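PDB 6IXZ: sortase family protein from Clostridium perfringens, which is a class C sortase, a cysteine transpeptidase that probably joins pilin subunits into pili on the cell surface. Local coordinates for residues V88-T94 / S105-A109; N102-V106 / E157-D162. One frame throughout, in Å; residues are numbered along the deposited sequence.

Contact 1 of 2, residues V88-T94 / S105-A109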
ATOM      1  N   VAL A  88       7.385  -1.170  -3.689  1.00 16.17           N
ATOM      2  CA  VAL A  88       6.141  -0.461  -3.448  1.00 14.77           C
ATOM      3  C   VAL A  88       6.166   0.092  -2.049  1.00 15.04           C
ATOM      4  O   VAL A  88       6.526  -0.625  -1.106  1.00 18.76           O
ATOM      5  CB  VAL A  88       4.949  -1.437  -3.516  1.00 18.24           C
ATOM      6  CG1 VAL A  88       3.634  -0.687  -3.250  1.00 20.05           C
ATOM      7  CG2 VAL A  88       4.921  -2.114  -4.852  1.00 18.97           C
ATOM      8  N   GLY A  89       5.732   1.343  -1.932  1.00 17.27           N
ATOM      9  CA  GLY A  89       5.736   2.071  -0.697  1.00 15.60           C
ATOM     10  C   GLY A  89       4.391   2.702  -0.403  1.00 15.59           C
ATOM     11  O   GLY A  89       3.747   3.263  -1.293  1.00 17.05           O
ATOM     12  N   VAL A  90       3.999   2.651   0.870  1.00 15.14           N
ATOM     13  CA  VAL A  90       2.824   3.385   1.356  1.00 18.06           C
ATOM     14  C   VAL A  90       3.118   4.892   1.313  1.00 18.67           C
ATOM     15  O   VAL A  90       4.116   5.346   1.877  1.00 18.00           O
ATOM     16  CB  VAL A  90       2.435   2.992   2.804  1.00 17.85           C
ATOM     17  CG1 VAL A  90       1.203   3.773   3.257  1.00 17.90           C
ATOM     18  CG2 VAL A  90       2.208   1.495   2.956  1.00 17.70           C
ATOM     19  N   LEU A  91       2.231   5.658   0.681  1.00 18.02           N
ATOM     20  CA  LEU A  91       2.435   7.100   0.540  1.00 20.65           C
ATOM     21  C   LEU A  91       2.198   7.857   1.866  1.00 22.82           C
ATOM     22  O   LEU A  91       1.188   7.657   2.556  1.00 21.57           O
ATOM     23  CB  LEU A  91       1.508   7.633  -0.558  1.00 22.05           C
ATOM     24  CG  LEU A  91       1.600   9.122  -0.791  1.00 21.19           C
ATOM     25  CD1 LEU A  91       3.013   9.507  -1.203  1.00 23.60           C
ATOM     26  CD2 LEU A  91       0.562   9.591  -1.790  1.00 25.05           C
ATOM     27  N   GLU A  92       3.134   8.742   2.207  1.00 27.11           N
ATOM     28  CA  GLU A  92       3.085   9.489   3.463  1.00 22.17           C
ATOM     29  C   GLU A  92       1.822  10.300   3.538  1.00 19.33           C
ATOM     30  O   GLU A  92       1.366  10.821   2.533  1.00 17.84           O
ATOM     31  CB  GLU A  92       4.303  10.420   3.579  1.00 22.58           C
ATOM     32  CG  GLU A  92       5.614   9.682   3.789  1.00 20.32           C
ATOM     33  CD  GLU A  92       6.288   9.285   2.492  1.00 19.31           C
ATOM     34  OE1 GLU A  92       5.643   9.351   1.416  1.00 21.95           O
ATOM     35  OE2 GLU A  92       7.423   8.799   2.554  1.00 20.75           O
ATOM     36  N   GLY A  93       1.199  10.329   4.713  1.00 19.99           N
ATOM     37  CA  GLY A  93      -0.076  11.020   4.870  1.00 24.66           C
ATOM     38  C   GLY A  93      -1.286  10.225   4.379  1.00 24.00           C
ATOM     39  O   GLY A  93      -2.397  10.750   4.365  1.00 23.53           O
ATOM     40  N   THR A  94      -1.097   8.964   3.967  1.00 24.18           N
ATOM     41  CA  THR A  94      -2.258   8.119   3.629  1.00 21.51           C
ATOM     42  C   THR A  94      -2.380   7.031   4.666  1.00 19.38           C
ATOM     43  O   THR A  94      -1.457   6.800   5.420  1.00 17.79           O
ATOM     44  CB  THR A  94      -2.214   7.530   2.184  1.00 17.96           C
ATOM     45  OG1 THR A  94      -1.265   6.448   2.110  1.00 15.52           O
ATOM     46  CG2 THR A  94      -1.841   8.619   1.180  1.00 19.21           C
ATOM     47  N   SER A 105      -5.446   3.811   1.848  1.00 17.53           N
ATOM     48  CA  SER A 105      -4.007   3.662   1.730  1.00 17.94           C
ATOM     49  C   SER A 105      -3.614   3.764   0.268  1.00 18.22           C
ATOM     50  O   SER A 105      -4.294   3.226  -0.605  1.00 17.08           O
ATOM     51  CB  SER A 105      -3.572   2.306   2.286  1.00 17.90           C
ATOM     52  OG  SER A 105      -2.181   2.242   2.541  1.00 18.99           O
ATOM     53  N   VAL A 106      -2.513   4.458   0.002  1.00 17.37           N
ATOM     54  CA  VAL A 106      -1.989   4.524  -1.328  1.00 17.79           C
ATOM     55  C   VAL A 106      -0.643   3.800  -1.418  1.00 17.72           C
ATOM     56  O   VAL A 106       0.276   4.070  -0.646  1.00 16.59           O
ATOM     57  CB  VAL A 106      -1.864   5.975  -1.779  1.00 18.24           C
ATOM     58  CG1 VAL A 106      -1.442   6.032  -3.246  1.00 17.25           C
ATOM     59  CG2 VAL A 106      -3.201   6.681  -1.576  1.00 18.34           C
ATOM     60  N   LEU A 107      -0.530   2.902  -2.389  1.00 13.97           N
ATOM     61  CA  LEU A 107       0.667   2.119  -2.564  1.00 14.65           C
ATOM     62  C   LEU A 107       1.347   2.524  -3.867  1.00 13.46           C
ATOM     63  O   LEU A 107       0.777   2.373  -4.945  1.00 12.33           O
ATOM     64  CB  LEU A 107       0.329   0.612  -2.556  1.00 15.93           C
ATOM     65  CG  LEU A 107      -0.539   0.121  -1.406  1.00 17.11           C
ATOM     66  CD1 LEU A 107      -0.946  -1.351  -1.555  1.00 16.10           C
ATOM     67  CD2 LEU A 107       0.141   0.367  -0.069  1.00 17.91           C
ATOM     68  N   SER A 108       2.514   3.164  -3.733  1.00 16.26           N
ATOM     69  CA  SER A 108       3.217   3.821  -4.858  1.00 14.63           C
ATOM     70  C   SER A 108       4.386   2.979  -5.399  1.00 14.47           C
ATOM     71  O   SER A 108       5.238   2.516  -4.652  1.00 14.35           O
ATOM     72  CB  SER A 108       3.793   5.179  -4.405  1.00 15.30           C
ATOM     73  OG  SER A 108       4.141   5.977  -5.521  1.00 17.17           O
ATOM     74  N   ALA A 109       4.447   2.882  -6.719  1.00 15.75           N
ATOM     75  CA  ALA A 109       5.425   2.086  -7.429  1.00 19.62           C
ATOM     76  C   ALA A 109       6.058   2.973  -8.459  1.00 17.90           C
ATOM     77  O   ALA A 109       5.338   3.662  -9.173  1.00 19.28           O
ATOM     78  CB  ALA A 109       4.755   0.923  -8.135  1.00 21.63           C
TER
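Gly89 and Ser108 form an antiparallel hydrogen-bonded pair: Gly89 N donates to Ser108 O at 3.0 Å, and Ser108 N returns an almost straight bond to Gly89 O (2.7 Å, 177° at the hydrogen). Two residues on, past the non-hydrogen-bonded pair of Val90 and Leu107, Leu91 N reaches Val106 O at 2.8 Å, so the pairing outlasts strand 88-90 by one residue. CA-H...O contacts fill in between, as from Val90 CA to Val106 O (3.3 Å). These bonds join neighbouring strands of the sortase beta-barrel, with strand 71-77 on the far side of 88-90 and 165-173 on the far side of 105-109. Beyond Val90 the chain leaves through a type II turn, Leu91 to Thr94, with Gly93 in its third position, where phi is positive. Thr94 then substitutes its side chain for backbone pairing. Thr94 OG1, set between backbone N and carbonyl carbon (chi1 75°), accepts from Val106 N at 3.2 Å and donates to a lone pair of Leu91 O at 2.8 Å, tying turn to strand. Among apolar contacts, Thr94 CG2 meets Val106 CG2 at 3.6 Å, the side chains crossing nearly at right angles. On the face bearing Val90 and Leu107, Val90 CG2 lies against Leu107 CD2 (3.8 Å), with Ile75 touching both residues.

Contact 2 of 2, residues N102-V106 / E157-D162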
ATOM      1  N   ASN A 102     -13.501   4.644   6.626  1.00 24.82           N
ATOM      2  CA  ASN A 102     -12.742   5.888   6.692  1.00 23.18           C
ATOM      3  C   ASN A 102     -11.241   5.625   6.584  1.00 21.45           C
ATOM      4  O   ASN A 102     -10.447   6.228   7.314  1.00 22.89           O
ATOM      5  CB  ASN A 102     -13.041   6.619   8.004  1.00 21.12           C
ATOM      6  CG  ASN A 102     -14.510   6.813   8.222  1.00 24.98           C
ATOM      7  OD1 ASN A 102     -15.214   7.268   7.316  1.00 26.12           O
ATOM      8  ND2 ASN A 102     -15.016   6.335   9.358  1.00 22.36           N
ATOM      9  N   THR A 103     -10.851   4.708   5.696  1.00 22.93           N
ATOM     10  CA  THR A 103      -9.432   4.567   5.335  1.00 25.88           C
ATOM     11  C   THR A 103      -9.206   4.564   3.832  1.00 22.95           C
ATOM     12  O   THR A 103     -10.082   4.166   3.050  1.00 27.32           O
ATOM     13  CB  THR A 103      -8.746   3.320   5.976  1.00 25.99           C
ATOM     14  OG1 THR A 103      -9.270   2.099   5.412  1.00 22.47           O
ATOM     15  CG2 THR A 103      -8.933   3.325   7.487  1.00 22.78           C
ATOM     16  N   HIS A 104      -8.014   5.030   3.448  1.00 20.86           N
ATOM     17  CA  HIS A 104      -7.553   5.005   2.077  1.00 18.97           C
ATOM     18  C   HIS A 104      -6.026   4.994   2.027  1.00 20.09           C
ATOM     19  O   HIS A 104      -5.390   6.026   2.226  1.00 19.04           O
ATOM     20  CB  HIS A 104      -8.095   6.230   1.338  1.00 17.28           C
ATOM     21  CG  HIS A 104      -7.943   6.151  -0.137  1.00 18.13           C
ATOM     22  ND1 HIS A 104      -8.542   7.046  -0.999  1.00 20.22           N
ATOM     23  CD2 HIS A 104      -7.346   5.220  -0.913  1.00 18.78           C
ATOM     24  CE1 HIS A 104      -8.305   6.675  -2.242  1.00 22.89           C
ATOM     25  NE2 HIS A 104      -7.542   5.597  -2.215  1.00 22.48           N
ATOM     26  N   SER A 105      -5.446   3.811   1.848  1.00 17.53           N
ATOM     27  CA  SER A 105      -4.007   3.662   1.730  1.00 17.94           C
ATOM     28  C   SER A 105      -3.614   3.764   0.268  1.00 18.22           C
ATOM     29  O   SER A 105      -4.294   3.226  -0.605  1.00 17.08           O
ATOM     30  CB  SER A 105      -3.572   2.306   2.286  1.00 17.90           C
ATOM     31  OG  SER A 105      -2.181   2.242   2.541  1.00 18.99           O
ATOM     32  N   VAL A 106      -2.513   4.458   0.002  1.00 17.37           N
ATOM     33  CA  VAL A 106      -1.989   4.524  -1.328  1.00 17.79           C
ATOM     34  C   VAL A 106      -0.643   3.800  -1.418  1.00 17.72           C
ATOM     35  O   VAL A 106       0.276   4.070  -0.646  1.00 16.59           O
ATOM     36  CB  VAL A 106      -1.864   5.975  -1.779  1.00 18.24           C
ATOM     37  CG1 VAL A 106      -1.442   6.032  -3.246  1.00 17.25           C
ATOM     38  CG2 VAL A 106      -3.201   6.681  -1.576  1.00 18.34           C
ATOM     39  N   GLU A 157      -8.219  12.342  -5.656  1.00 35.56           N
ATOM     40  CA  GLU A 157      -8.717  10.963  -5.685  1.00 35.72           C
ATOM     41  C   GLU A 157      -7.917  10.069  -4.731  1.00 30.95           C
ATOM     42  O   GLU A 157      -8.184   8.872  -4.615  1.00 31.80           O
ATOM     43  CB  GLU A 157      -8.659  10.395  -7.106  1.00 34.07           C
ATOM     44  CG  GLU A 157      -9.610  11.071  -8.088  1.00 35.81           C
ATOM     45  CD  GLU A 157     -11.068  10.869  -7.733  1.00 38.61           C
ATOM     46  OE1 GLU A 157     -11.892  11.671  -8.214  1.00 46.67           O
ATOM     47  OE2 GLU A 157     -11.397   9.950  -6.939  1.00 36.76           O
ATOM     48  N   LEU A 158      -6.965  10.673  -4.033  1.00 22.91           N
ATOM     49  CA  LEU A 158      -6.189   9.989  -3.011  1.00 28.81           C
ATOM     50  C   LEU A 158      -6.688  10.252  -1.589  1.00 30.02           C
ATOM     51  O   LEU A 158      -6.174   9.664  -0.627  1.00 29.39           O
ATOM     52  CB  LEU A 158      -4.728  10.415  -3.104  1.00 26.48           C
ATOM     53  CG  LEU A 158      -3.997  10.047  -4.394  1.00 27.52           C
ATOM     54  CD1 LEU A 158      -2.528  10.411  -4.224  1.00 26.24           C
ATOM     55  CD2 LEU A 158      -4.156   8.569  -4.732  1.00 24.54           C
ATOM     56  N   LYS A 159      -7.642  11.169  -1.456  1.00 29.56           N
ATOM     57  CA  LYS A 159      -8.204  11.539  -0.147  1.00 30.80           C
ATOM     58  C   LYS A 159      -9.018  10.400   0.472  1.00 29.18           C
ATOM     59  O   LYS A 159      -9.554   9.561  -0.229  1.00 25.91           O
ATOM     60  CB  LYS A 159      -9.121  12.753  -0.285  1.00 29.47           C
ATOM     61  CG  LYS A 159      -8.376  14.036  -0.650  1.00 34.74           C
ATOM     62  CD  LYS A 159      -9.346  15.168  -0.958  1.00 37.67           C
ATOM     63  CE  LYS A 159      -8.612  16.434  -1.392  1.00 43.37           C
ATOM     64  NZ  LYS A 159      -7.681  16.923  -0.341  1.00 42.19           N
ATOM     65  N   ILE A 160      -9.172  10.433   1.790  1.00 27.26           N
ATOM     66  CA  ILE A 160     -10.033   9.469   2.456  1.00 27.84           C
ATOM     67  C   ILE A 160     -11.488   9.817   2.117  1.00 29.50           C
ATOM     68  O   ILE A 160     -11.799  10.990   1.909  1.00 31.48           O
ATOM     69  CB  ILE A 160      -9.767   9.482   3.960  1.00 26.06           C
ATOM     70  CG1 ILE A 160      -8.338   9.019   4.211  1.00 23.51           C
ATOM     71  CG2 ILE A 160     -10.732   8.554   4.708  1.00 26.08           C
ATOM     72  CD1 ILE A 160      -7.772   9.488   5.523  1.00 26.66           C
ATOM     73  N   SER A 161     -12.300   8.803   1.847  1.00 27.30           N
ATOM     74  CA  SER A 161     -13.739   9.007   1.653  1.00 30.22           C
ATOM     75  C   SER A 161     -14.480   8.488   2.880  1.00 26.61           C
ATOM     76  O   SER A 161     -14.203   7.357   3.339  1.00 21.74           O
ATOM     77  CB  SER A 161     -14.246   8.269   0.408  1.00 33.18           C
ATOM     78  OG  SER A 161     -13.727   8.819  -0.794  1.00 32.33           O
ATOM     79  N   ASP A 162     -15.411   9.292   3.409  1.00 23.76           N
ATOM     80  CA  ASP A 162     -16.245   8.847   4.553  1.00 25.35           C
ATOM     81  C   ASP A 162     -16.963   7.537   4.232  1.00 24.57           C
ATOM     82  O   ASP A 162     -17.414   7.324   3.112  1.00 24.00           O
ATOM     83  CB  ASP A 162     -17.306   9.883   4.966  1.00 26.84           C
ATOM     84  CG  ASP A 162     -16.728  11.248   5.308  1.00 32.01           C
ATOM     85  OD1 ASP A 162     -17.533  12.124   5.694  1.00 37.49           O
ATOM     86  OD2 ASP A 162     -15.509  11.473   5.170  1.00 32.77           O
TER
HETATM   87  O   HOH W   1     -11.870   6.054   2.215  1.00 21.27           O
HETATM   88  O   HOH W   2      -5.447   8.846   1.744  1.00 20.11           O
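His104 points its imidazole at the 157-162 loop edge-on. With CG anti to the backbone N (chi1 -167°), the ring extends from the strand, and His104 ND1 donates to Lys159 O at 2.8 Å, 163° at the hydrogen. The acceptor lies close to the ring plane, whereas the donor stands 52° out of the carbonyl plane, away from either lone pair. His104 CE1, on the same edge, comes within 3.2 Å of Glu157 O. NE2 bonds to Thr168 OG1 of strand 165-173, so both ring nitrogens are held and the ring's rotation is fixed. Beside it, Ile160 CG2 sits against the Asn102 carbonyl (3.5 Å to Asn102 O), while CG1 turns to His104 CB. Val106 meets the loop with both its methyls, CG2 being 3.8 Å from Leu158 CD2, and these side chains cross at about a right angle. Two waters bridge the backbones: one accepts from Ser161 N and lies 2.7 Å from Thr103 O, to which it can donate; the other donates to His104 O and, at 2.6 Å, to Leu158 O. Without direct backbone-to-backbone hydrogen bonds, this is loop-on-strand packing: the connection from strand 138-150 to strand 165-173 of the sortase barrel is fastened alongside the start of strand 103-109 by a buried histidine and bridging waters.

Both contacts use strand 103-109 and share Ser105 and Val106; their centres lie about 11 Å apart. Along the chain, 88-94 comes first, then the common strand, and 157-162 follows some fifty residues later. Contact 1 joins sheet neighbours near the chain's centre, whereas contact 2 lies further out, at the strand's beginning. They touch directly: Thr94 CB is 3.5 Å from His104 O, and Leu91 CD2 is 4.0 Å from Leu158 CD1. At its other end the strand runs into His110, a predicted active-site residue, and the side chain of Ser108 is about 6 Å from that of Cys172, the predicted nucleophile. One strand thus links the loop-packed end of the barrel to the probable catalytic centre.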